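Local coordinates for vacuolar protein sorting-associated protein 29 (Entamoeba histolytica, PDB 5XCJ) that probably serves protein sorting as the Vps29 subunit of retromer, and binds metal ions such as zinc in a metallophosphatase fold, at residues A[46-49]-A[50-53]; A[39-42]-A[43-47]. The protein carries 1 engineered substitution. All coordinates share one frame; numbering follows the deposited sequence.

Contact 1: residues A[46-49]-A[50-53]; sequences YDIL and RTLA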
loop_
_atom_site.group_PDB
_atom_site.type_symbol
_atom_site.label_atom_id
_atom_site.label_comp_id
_atom_site.label_asym_id
_atom_site.label_seq_id
_atom_site.Cartn_x
_atom_site.Cartn_y
_atom_site.Cartn_z
ATOM N N TYR A 46 -7.027 11.838 3.765
ATOM C CA TYR A 46 -6.115 11.945 4.895
ATOM C C TYR A 46 -6.881 11.912 6.208
ATOM O O TYR A 46 -6.423 11.347 7.188
ATOM C CB TYR A 46 -5.254 13.203 4.795
ATOM C CG TYR A 46 -4.295 13.377 5.941
ATOM C CD1 TYR A 46 -3.105 12.669 5.992
ATOM C CD2 TYR A 46 -4.579 14.256 6.972
ATOM C CE1 TYR A 46 -2.225 12.830 7.040
ATOM C CE2 TYR A 46 -3.707 14.425 8.026
ATOM C CZ TYR A 46 -2.532 13.713 8.056
ATOM O OH TYR A 46 -1.669 13.888 9.106
ATOM N N ASP A 47 -8.048 12.537 6.229
ATOM C CA ASP A 47 -8.860 12.547 7.432
ATOM C C ASP A 47 -9.276 11.123 7.782
ATOM O O ASP A 47 -9.229 10.723 8.938
ATOM C CB ASP A 47 -10.098 13.413 7.234
ATOM C CG ASP A 47 -9.807 14.886 7.406
ATOM O OD1 ASP A 47 -8.671 15.314 7.126
ATOM O OD2 ASP A 47 -10.723 15.614 7.823
ATOM N N ILE A 48 -9.666 10.362 6.761
ATOM C CA ILE A 48 -10.089 8.980 6.937
ATOM C C ILE A 48 -8.958 8.114 7.480
ATOM O O ILE A 48 -9.156 7.335 8.401
ATOM C CB ILE A 48 -10.573 8.383 5.605
ATOM C CG1 ILE A 48 -11.783 9.149 5.078
ATOM C CG2 ILE A 48 -10.917 6.915 5.764
ATOM C CD1 ILE A 48 -12.357 8.573 3.805
ATOM N N LEU A 49 -7.763 8.287 6.924
ATOM C CA LEU A 49 -6.581 7.538 7.351
ATOM C C LEU A 49 -6.226 7.831 8.803
ATOM O O LEU A 49 -5.837 6.946 9.549
ATOM C CB LEU A 49 -5.380 7.870 6.468
ATOM C CG LEU A 49 -5.421 7.402 5.016
ATOM C CD1 LEU A 49 -4.237 7.968 4.254
ATOM C CD2 LEU A 49 -5.427 5.885 4.948
ATOM N N ARG A 50 -6.396 9.087 9.205
ATOM C CA ARG A 50 -6.105 9.514 10.570
ATOM C C ARG A 50 -7.042 8.826 11.564
ATOM O O ARG A 50 -6.657 8.556 12.692
ATOM C CB ARG A 50 -6.196 11.034 10.695
ATOM C CG ARG A 50 -4.860 11.760 10.611
ATOM C CD ARG A 50 -3.772 10.911 9.982
ATOM N NE ARG A 50 -2.460 11.153 10.568
ATOM C CZ ARG A 50 -2.064 10.671 11.742
ATOM N NH1 ARG A 50 -2.883 9.923 12.466
ATOM N NH2 ARG A 50 -0.853 10.938 12.196
ATOM N N THR A 51 -8.275 8.569 11.145
ATOM C CA THR A 51 -9.229 7.848 11.986
ATOM C C THR A 51 -8.863 6.375 12.220
ATOM O O THR A 51 -9.041 5.846 13.309
ATOM C CB THR A 51 -10.675 7.930 11.449
ATOM O OG1 THR A 51 -10.781 7.227 10.210
ATOM C CG2 THR A 51 -11.109 9.377 11.259
ATOM N N LEU A 52 -8.371 5.726 11.172
ATOM C CA LEU A 52 -8.009 4.306 11.215
ATOM C C LEU A 52 -6.879 3.904 12.157
ATOM O O LEU A 52 -6.965 2.878 12.823
ATOM C CB LEU A 52 -7.697 3.812 9.807
ATOM C CG LEU A 52 -8.765 4.099 8.758
ATOM C CD1 LEU A 52 -8.367 3.544 7.403
ATOM C CD2 LEU A 52 -10.104 3.542 9.201
ATOM N N ALA A 53 -5.805 4.679 12.183
ATOM C CA ALA A 53 -4.674 4.359 13.045
ATOM C C ALA A 53 -4.047 5.596 13.667
ATOM O O ALA A 53 -4.203 6.698 13.160
ATOM C CB ALA A 53 -3.631 3.572 12.275
#
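Y46 and R50 lie one turn apart in the last two turns of helix 43-52, which runs helical through L52, with A53 the first residue to leave helical angles. R50 N donates to Y46 O (3.0 Å), T51 N to D47 O (3.2 Å) and L52 N to I48 O (3.3 Å); the last bond, A53 N to L49 O, is weak at 3.5 Å. Y46 and R50 point the same way, side by side. With CG of Y46 anti to the backbone N (chi1 180°), the ring runs along the arginine chain, whose CD sits over one face, 4.0 Å from the ring centroid in a CH-pi contact. R50 NE also makes a weak hydrogen bond to Y46 OH (3.2 Å), while NH1 reaches R54 O beyond the helix end. The guanidinium plane stands 78° from the ring. L49 packs on V34, C36, V56 and V58 of the sheet; L52 reaches L4 and L26, and with T51 touches N27. L49 and L52 thus supply apolar side chains toward sheet and helix 20-28, while the arginine gains a tyrosine face along its methylenes and a backbone carbonyl for its charged end.

Contact 2: residues A[39-42]-A[43-47]; sequences NLCG and KETYD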
loop_
_atom_site.group_PDB
_atom_site.type_symbol
_atom_site.label_atom_id
_atom_site.label_comp_id
_atom_site.label_asym_id
_atom_site.label_seq_id
_atom_site.Cartn_x
_atom_site.Cartn_y
_atom_site.Cartn_z
ATOM N N ASN A 39 -1.176 9.236 -3.796
ATOM C CA ASN A 39 -2.296 9.436 -4.695
ATOM C C ASN A 39 -3.637 9.552 -3.956
ATOM O O ASN A 39 -4.584 8.830 -4.232
ATOM C CB ASN A 39 -2.334 8.376 -5.794
ATOM C CG ASN A 39 -1.403 8.710 -6.946
ATOM O OD1 ASN A 39 -0.735 9.737 -6.930
ATOM N ND2 ASN A 39 -1.355 7.843 -7.942
ATOM N N LEU A 40 -3.669 10.458 -2.988
ATOM C CA LEU A 40 -4.865 10.729 -2.204
ATOM C C LEU A 40 -5.889 11.543 -2.985
ATOM O O LEU A 40 -5.537 12.318 -3.862
ATOM C CB LEU A 40 -4.509 11.477 -0.917
ATOM C CG LEU A 40 -3.426 10.891 -0.019
ATOM C CD1 LEU A 40 -3.166 11.818 1.156
ATOM C CD2 LEU A 40 -3.822 9.508 0.467
ATOM N N CYS A 41 -7.163 11.330 -2.691
ATOM C CA CYS A 41 -8.221 12.093 -3.329
ATOM C C CYS A 41 -8.105 13.560 -2.915
ATOM O O CYS A 41 -8.374 14.469 -3.692
ATOM C CB CYS A 41 -9.594 11.535 -2.973
ATOM S SG CYS A 41 -10.016 10.001 -3.824
ATOM N N GLY A 42 -7.670 13.773 -1.679
ATOM C CA GLY A 42 -7.539 15.104 -1.131
ATOM C C GLY A 42 -7.455 15.030 0.376
ATOM O O GLY A 42 -6.984 14.047 0.942
ATOM N N LYS A 43 -7.896 16.087 1.042
ATOM C CA LYS A 43 -7.857 16.123 2.497
ATOM C C LYS A 43 -8.817 15.108 3.113
ATOM O O LYS A 43 -8.580 14.615 4.207
ATOM C CB LYS A 43 -8.157 17.526 3.011
ATOM C CG LYS A 43 -9.506 17.665 3.688
ATOM C CD LYS A 43 -9.380 17.567 5.193
ATOM C CE LYS A 43 -10.538 18.262 5.888
ATOM N NZ LYS A 43 -10.272 18.495 7.331
ATOM N N GLU A 44 -9.900 14.798 2.411
ATOM C CA GLU A 44 -10.853 13.826 2.928
ATOM C C GLU A 44 -10.203 12.475 3.154
ATOM O O GLU A 44 -10.454 11.824 4.160
ATOM C CB GLU A 44 -12.039 13.670 1.970
ATOM C CG GLU A 44 -12.678 12.290 1.979
ATOM C CD GLU A 44 -13.874 12.195 2.908
ATOM O OE1 GLU A 44 -13.958 12.996 3.859
ATOM O OE2 GLU A 44 -14.732 11.319 2.690
ATOM N N THR A 45 -9.359 12.060 2.218
ATOM C CA THR A 45 -8.685 10.780 2.352
ATOM C C THR A 45 -7.775 10.761 3.577
ATOM O O THR A 45 -7.742 9.789 4.324
ATOM C CB THR A 45 -7.857 10.455 1.105
ATOM O OG1 THR A 45 -8.702 10.461 -0.047
ATOM C CG2 THR A 45 -7.207 9.097 1.251
ATOM N N TYR A 46 -7.027 11.838 3.765
ATOM C CA TYR A 46 -6.115 11.945 4.895
ATOM C C TYR A 46 -6.881 11.912 6.208
ATOM O O TYR A 46 -6.423 11.347 7.188
ATOM C CB TYR A 46 -5.254 13.203 4.795
ATOM C CG TYR A 46 -4.295 13.377 5.941
ATOM C CD1 TYR A 46 -3.105 12.669 5.992
ATOM C CD2 TYR A 46 -4.579 14.256 6.972
ATOM C CE1 TYR A 46 -2.225 12.830 7.040
ATOM C CE2 TYR A 46 -3.707 14.425 8.026
ATOM C CZ TYR A 46 -2.532 13.713 8.056
ATOM O OH TYR A 46 -1.669 13.888 9.106
ATOM N N ASP A 47 -8.048 12.537 6.229
ATOM C CA ASP A 47 -8.860 12.547 7.432
ATOM C C ASP A 47 -9.276 11.123 7.782
ATOM O O ASP A 47 -9.229 10.723 8.938
ATOM C CB ASP A 47 -10.098 13.413 7.234
ATOM C CG ASP A 47 -9.807 14.886 7.406
ATOM O OD1 ASP A 47 -8.671 15.314 7.126
ATOM O OD2 ASP A 47 -10.723 15.614 7.823
#
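T45, in the first turn of helix 43-52, reaches back to C41 and L40 at the N-terminal end of the helix, where G42 is the N-cap residue. This is the loop-to-helix junction of a beta-alpha-beta unit in the metallophosphatase fold, and it follows directly on N39, a ligand of one zinc site in another structure of this protein; no metal is bound here. T45 OG1 accepts from C41 N at 3.2 Å, with an N-H...O angle of 138°, so a buried hydroxyl satisfies a backbone N-H of the loop. C41 CB lies equally near this oxygen. T45 N turns to G42 O in a weak bond of 3.3 Å, bent to 126°. The first full helical turn closes with D47 N donating to K43 O (2.9 Å). On the outer side, K43 NZ forms a salt bridge with D47 OD2 at 3.0 Å, meeting the oxygen on its syn side, 16° out of the carboxylate plane. Around N39, D64 accepts from N39 N and L40 N, N39 OD1 accepts from F63 N, and N39 ND2 gives a weak bond to D8 OD1, whose residue is itself a zinc ligand elsewhere. T45 also has an apolar branch: its CG2 lies anti to the backbone N, which carries the methyl to the leucine while OG1 faces the loop. L40 and T45 cross obliquely, and L40 CD2 presses on T45 CG2 at 3.5 Å, closer than usual for two methyl carbons.

How the contacts relate
Contact 2 comes first along the chain, spanning the loop after strand 33-36 and the start of helix 43-52; contact 1 continues to the end of that helix, just before strand 55-58. Their centres lie about 9 Å apart, and Y46 and D47 belong to both. They also touch through L49 CD1 and L40 CD2, 4.1 Å apart, which joins the buried side of the helix to the loop. Together they cover the helical crossover between two neighbouring parallel strands of the six-stranded sheet. N39, a zinc ligand in another structure of this protein, is separated from K43 by three residues, close in sequence to the helix that packs on the sheet.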